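PDB 5AHW: universal stress protein from Mycobacterium smegmatis, which binds the second messenger cyclic AMP as a homodimer of the universal stress protein family. Local coordinates for residues A108-L118 and S137-S147. Sequence-based numbering, arbitrary orientation.
With CMP (adenosine-3',5'-cyclic-monophosphate), chain K.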
loop_
_atom_site.group_PDB
_atom_site.type_symbol
_atom_site.label_atom_id
_atom_site.label_comp_id
_atom_site.label_asym_id
_atom_site.label_seq_id
_atom_site.Cartn_x
_atom_site.Cartn_y
_atom_site.Cartn_z
ATOM N N ALA B 108 12.440 5.239 5.292
ATOM C CA ALA B 108 11.642 4.039 5.014
ATOM C C ALA B 108 11.256 3.976 3.534
ATOM O O ALA B 108 11.031 4.985 2.920
ATOM C CB ALA B 108 10.395 4.054 5.841
ATOM N N ASP B 109 11.218 2.784 2.968
ATOM C CA ASP B 109 10.839 2.597 1.592
ATOM C C ASP B 109 9.354 2.368 1.565
ATOM O O ASP B 109 8.710 2.562 0.534
ATOM C CB ASP B 109 11.524 1.344 1.047
ATOM C CG ASP B 109 12.996 1.414 1.155
ATOM O OD1 ASP B 109 13.545 2.344 0.549
ATOM O OD2 ASP B 109 13.618 0.591 1.851
ATOM N N LEU B 110 8.802 1.902 2.676
ATOM C CA LEU B 110 7.368 1.673 2.736
ATOM C C LEU B 110 6.825 1.835 4.158
ATOM O O LEU B 110 7.420 1.396 5.144
ATOM C CB LEU B 110 7.070 0.259 2.242
ATOM C CG LEU B 110 5.623 -0.248 2.324
ATOM C CD1 LEU B 110 4.817 0.424 1.237
ATOM C CD2 LEU B 110 5.543 -1.762 2.206
ATOM N N LEU B 111 5.657 2.420 4.227
ATOM C CA LEU B 111 4.941 2.588 5.457
ATOM C C LEU B 111 3.600 1.844 5.372
ATOM O O LEU B 111 2.866 2.008 4.419
ATOM C CB LEU B 111 4.727 4.093 5.572
ATOM C CG LEU B 111 4.042 4.670 6.765
ATOM C CD1 LEU B 111 4.404 3.972 8.083
ATOM C CD2 LEU B 111 4.503 6.101 6.725
ATOM N N VAL B 112 3.289 0.998 6.346
ATOM C CA VAL B 112 2.119 0.188 6.307
ATOM C C VAL B 112 1.157 0.561 7.446
ATOM O O VAL B 112 1.534 0.678 8.629
ATOM C CB VAL B 112 2.538 -1.272 6.461
ATOM C CG1 VAL B 112 1.346 -2.227 6.335
ATOM C CG2 VAL B 112 3.566 -1.609 5.400
ATOM N N VAL B 113 -0.111 0.734 7.083
ATOM C CA VAL B 113 -1.201 0.956 7.999
ATOM C C VAL B 113 -2.420 0.111 7.595
ATOM O O VAL B 113 -2.560 -0.283 6.449
ATOM C CB VAL B 113 -1.589 2.475 8.059
ATOM C CG1 VAL B 113 -0.477 3.337 8.646
ATOM C CG2 VAL B 113 -1.919 3.038 6.709
ATOM N N GLY B 114 -3.289 -0.212 8.539
ATOM C CA GLY B 114 -4.651 -0.689 8.227
ATOM C C GLY B 114 -5.543 0.443 7.809
ATOM O O GLY B 114 -5.099 1.606 7.743
ATOM N N ASN B 115 -6.817 0.121 7.583
ATOM C CA ASN B 115 -7.745 1.001 6.914
ATOM C C ASN B 115 -8.855 1.483 7.777
ATOM O O ASN B 115 -9.806 2.081 7.290
ATOM C CB ASN B 115 -8.336 0.241 5.706
ATOM C CG ASN B 115 -9.352 -0.842 6.088
ATOM O OD1 ASN B 115 -9.369 -1.416 7.199
ATOM N ND2 ASN B 115 -10.203 -1.160 5.142
ATOM N N VAL B 116 -8.797 1.191 9.064
ATOM C CA VAL B 116 -9.897 1.537 9.958
ATOM C C VAL B 116 -10.025 3.018 9.894
ATOM O O VAL B 116 -9.060 3.727 10.037
ATOM C CB VAL B 116 -9.637 1.051 11.388
ATOM C CG1 VAL B 116 -10.653 1.603 12.379
ATOM C CG2 VAL B 116 -9.637 -0.475 11.398
ATOM N N GLY B 117 -11.230 3.496 9.646
ATOM C CA GLY B 117 -11.501 4.925 9.657
ATOM C C GLY B 117 -11.638 5.559 8.283
ATOM O O GLY B 117 -12.241 6.651 8.153
ATOM N N LEU B 118 -11.198 4.851 7.231
ATOM C CA LEU B 118 -11.204 5.439 5.926
ATOM C C LEU B 118 -12.567 5.624 5.335
ATOM O O LEU B 118 -12.738 6.362 4.372
ATOM C CB LEU B 118 -10.498 4.469 4.936
ATOM C CG LEU B 118 -9.042 4.496 4.685
ATOM C CD1 LEU B 118 -8.803 3.648 3.435
ATOM C CD2 LEU B 118 -8.575 5.949 4.548
ATOM N N SER B 137 2.647 11.261 3.671
ATOM C CA SER B 137 3.842 10.463 3.458
ATOM C C SER B 137 4.634 10.908 2.244
ATOM O O SER B 137 4.087 11.336 1.244
ATOM C CB SER B 137 3.400 8.999 3.367
ATOM O OG SER B 137 4.521 8.154 3.351
ATOM N N LYS B 138 5.937 10.787 2.319
ATOM C CA LYS B 138 6.801 11.006 1.170
ATOM C C LYS B 138 7.332 9.659 0.721
ATOM O O LYS B 138 8.272 9.640 0.004
ATOM C CB LYS B 138 8.023 11.966 1.521
ATOM C CG LYS B 138 7.566 13.377 2.050
ATOM C CD LYS B 138 8.651 14.461 2.181
ATOM C CE LYS B 138 9.919 13.984 2.896
ATOM N NZ LYS B 138 10.780 15.129 3.416
ATOM N N THR B 139 6.807 8.550 1.219
ATOM C CA THR B 139 7.148 7.254 0.712
ATOM C C THR B 139 5.895 6.451 0.221
ATOM O O THR B 139 4.763 6.890 0.302
ATOM C CB THR B 139 7.834 6.433 1.796
ATOM O OG1 THR B 139 6.863 6.103 2.790
ATOM C CG2 THR B 139 8.774 7.235 2.482
ATOM N N ASP B 140 6.130 5.250 -0.252
ATOM C CA ASP B 140 5.047 4.334 -0.637
ATOM C C ASP B 140 4.251 4.032 0.596
ATOM O O ASP B 140 4.800 3.913 1.671
ATOM C CB ASP B 140 5.597 3.006 -1.150
ATOM C CG ASP B 140 6.279 3.105 -2.497
ATOM O OD1 ASP B 140 6.304 4.239 -3.079
ATOM O OD2 ASP B 140 6.716 1.986 -2.998
ATOM N N VAL B 141 2.958 3.930 0.443
ATOM C CA VAL B 141 2.098 3.568 1.551
ATOM C C VAL B 141 1.239 2.370 1.193
ATOM O O VAL B 141 0.529 2.415 0.199
ATOM C CB VAL B 141 1.197 4.742 1.910
ATOM C CG1 VAL B 141 0.192 4.336 2.944
ATOM C CG2 VAL B 141 2.072 5.829 2.533
ATOM N N LEU B 142 1.268 1.346 2.031
ATOM C CA LEU B 142 0.392 0.205 1.860
ATOM C C LEU B 142 -0.748 0.374 2.891
ATOM O O LEU B 142 -0.524 0.432 4.094
ATOM C CB LEU B 142 1.123 -1.092 2.145
ATOM C CG LEU B 142 0.347 -2.384 1.994
ATOM C CD1 LEU B 142 -0.056 -2.596 0.520
ATOM C CD2 LEU B 142 1.156 -3.618 2.453
ATOM N N ILE B 143 -1.957 0.362 2.378
ATOM C CA ILE B 143 -3.140 0.340 3.177
ATOM C C ILE B 143 -3.683 -1.028 3.140
ATOM O O ILE B 143 -4.190 -1.432 2.143
ATOM C CB ILE B 143 -4.134 1.413 2.669
ATOM C CG1 ILE B 143 -3.509 2.820 2.895
ATOM C CG2 ILE B 143 -5.473 1.324 3.443
ATOM C CD1 ILE B 143 -4.370 3.942 2.389
ATOM N N VAL B 144 -3.515 -1.761 4.236
ATOM C CA VAL B 144 -3.967 -3.134 4.354
ATOM C C VAL B 144 -5.454 -3.147 4.629
ATOM O O VAL B 144 -5.916 -2.352 5.470
ATOM C CB VAL B 144 -3.225 -3.815 5.516
ATOM C CG1 VAL B 144 -3.716 -5.258 5.714
ATOM C CG2 VAL B 144 -1.720 -3.766 5.233
ATOM N N HIS B 145 -6.235 -3.980 3.913
ATOM C CA HIS B 145 -7.687 -4.008 4.125
ATOM C C HIS B 145 -7.991 -4.808 5.394
ATOM O O HIS B 145 -8.134 -6.003 5.359
ATOM C CB HIS B 145 -8.405 -4.671 2.947
ATOM C CG HIS B 145 -9.841 -4.268 2.824
ATOM N ND1 HIS B 145 -10.892 -5.153 2.992
ATOM C CD2 HIS B 145 -10.395 -3.066 2.529
ATOM C CE1 HIS B 145 -12.033 -4.503 2.821
ATOM N NE2 HIS B 145 -11.759 -3.236 2.537
ATOM N N THR B 146 -8.120 -4.157 6.527
ATOM C CA THR B 146 -8.199 -4.864 7.786
ATOM C C THR B 146 -9.583 -4.761 8.361
ATOM O O THR B 146 -9.901 -5.413 9.339
ATOM C CB THR B 146 -7.224 -4.226 8.808
ATOM O OG1 THR B 146 -7.526 -2.823 8.958
ATOM C CG2 THR B 146 -5.791 -4.420 8.345
ATOM N N SER B 147 -10.401 -3.934 7.755
ATOM C CA SER B 147 -11.813 -3.764 8.200
ATOM C C SER B 147 -12.731 -3.333 7.051
ATOM O O SER B 147 -12.369 -3.043 5.897
ATOM C CB SER B 147 -11.867 -2.727 9.261
ATOM O OG SER B 147 -11.519 -1.474 8.677
ATOM O OXT SER B 147 -13.917 -3.283 7.253
HETATM P P CMP K . -5.977 -0.543 11.736
HETATM O O1P CMP K . -6.193 -1.839 10.964
HETATM O O2P CMP K . -6.510 -0.661 13.088
HETATM O "O5'" CMP K . -6.467 0.756 10.984
HETATM C "C5'" CMP K . -6.001 2.105 11.230
HETATM C "C4'" CMP K . -4.506 2.022 11.362
HETATM O "O4'" CMP K . -3.899 3.227 11.795
HETATM C "C3'" CMP K . -4.044 1.023 12.354
HETATM O "O3'" CMP K . -4.381 -0.271 11.872
HETATM C "C2'" CMP K . -2.555 1.370 12.492
HETATM O "O2'" CMP K . -1.746 0.900 11.405
HETATM C "C1'" CMP K . -2.657 2.903 12.427
HETATM N N9 CMP K . -2.658 3.391 13.828
HETATM C C8 CMP K . -3.722 3.776 14.557
HETATM N N7 CMP K . -3.358 4.088 15.810
HETATM C C5 CMP K . -2.058 3.924 15.890
HETATM C C6 CMP K . -1.020 4.118 16.917
HETATM N N6 CMP K . -1.365 4.555 18.120
HETATM N N1 CMP K . 0.253 3.834 16.610
HETATM C C2 CMP K . 0.624 3.389 15.404
HETATM N N3 CMP K . -0.268 3.172 14.415
HETATM C C4 CMP K . -1.589 3.427 14.601
HETATM O O HOH W 1 -13.331 1.044 9.388
#
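With chi1 of Asn115 at 74°, its amide is folded between its own backbone N and carbonyl carbon and delivered to the C-terminal tail, while chi1 of Ser147, 67°, turns the hydroxyl back to meet it. Ser147 OG donates to Asn115 OD1 over 2.6 Å, arriving well above the plane of the amide. The same oxygen also receives weak bonds from the backbone N atoms of Thr146 and Ser147. On the other branch, Asn115 ND2 reaches Ser147 O at 3.0 Å, and this acceptor lies nearly in the amide plane, so both ends of the group are held and its rotation is fixed. Asn115 ND2 also comes within 3.2 Å of His145 CD2, the amide and ring planes being 60° apart.

Upstream, strands 110-114 and 140-144 run parallel, joined in a ladder in which Leu111 and Val113 each donate and accept once; the bond from Val113 N to Leu142 O, 3.0 Å, is almost straight. These are the last two strands of the 3-2-1-4-5 sheet of the universal stress protein fold, joined by a beta-alpha-beta crossover through helices 121-126 and 129-136, and strand 140-144 carries the sheet on antiparallel into the second subunit. Val112 and Leu142 lie side by side on the face covered by helix 15-31, where Val112 CG1 also meets Val144 CG2 at 3.6 Å. On the other face, Val113 CG2 packs along Ile143 CG1, and Pro130 of helix 129-136 touches Val113.

At the C-terminal ends of the two strands the segments line the cyclic AMP site. Val116 N donates to O5' of the ligand at 3.1 Å, and Thr146 OG1 lies 2.6 Å from its O1P. Gly114, which has no side chain, brings its CA to 3.3 Å from the same O1P.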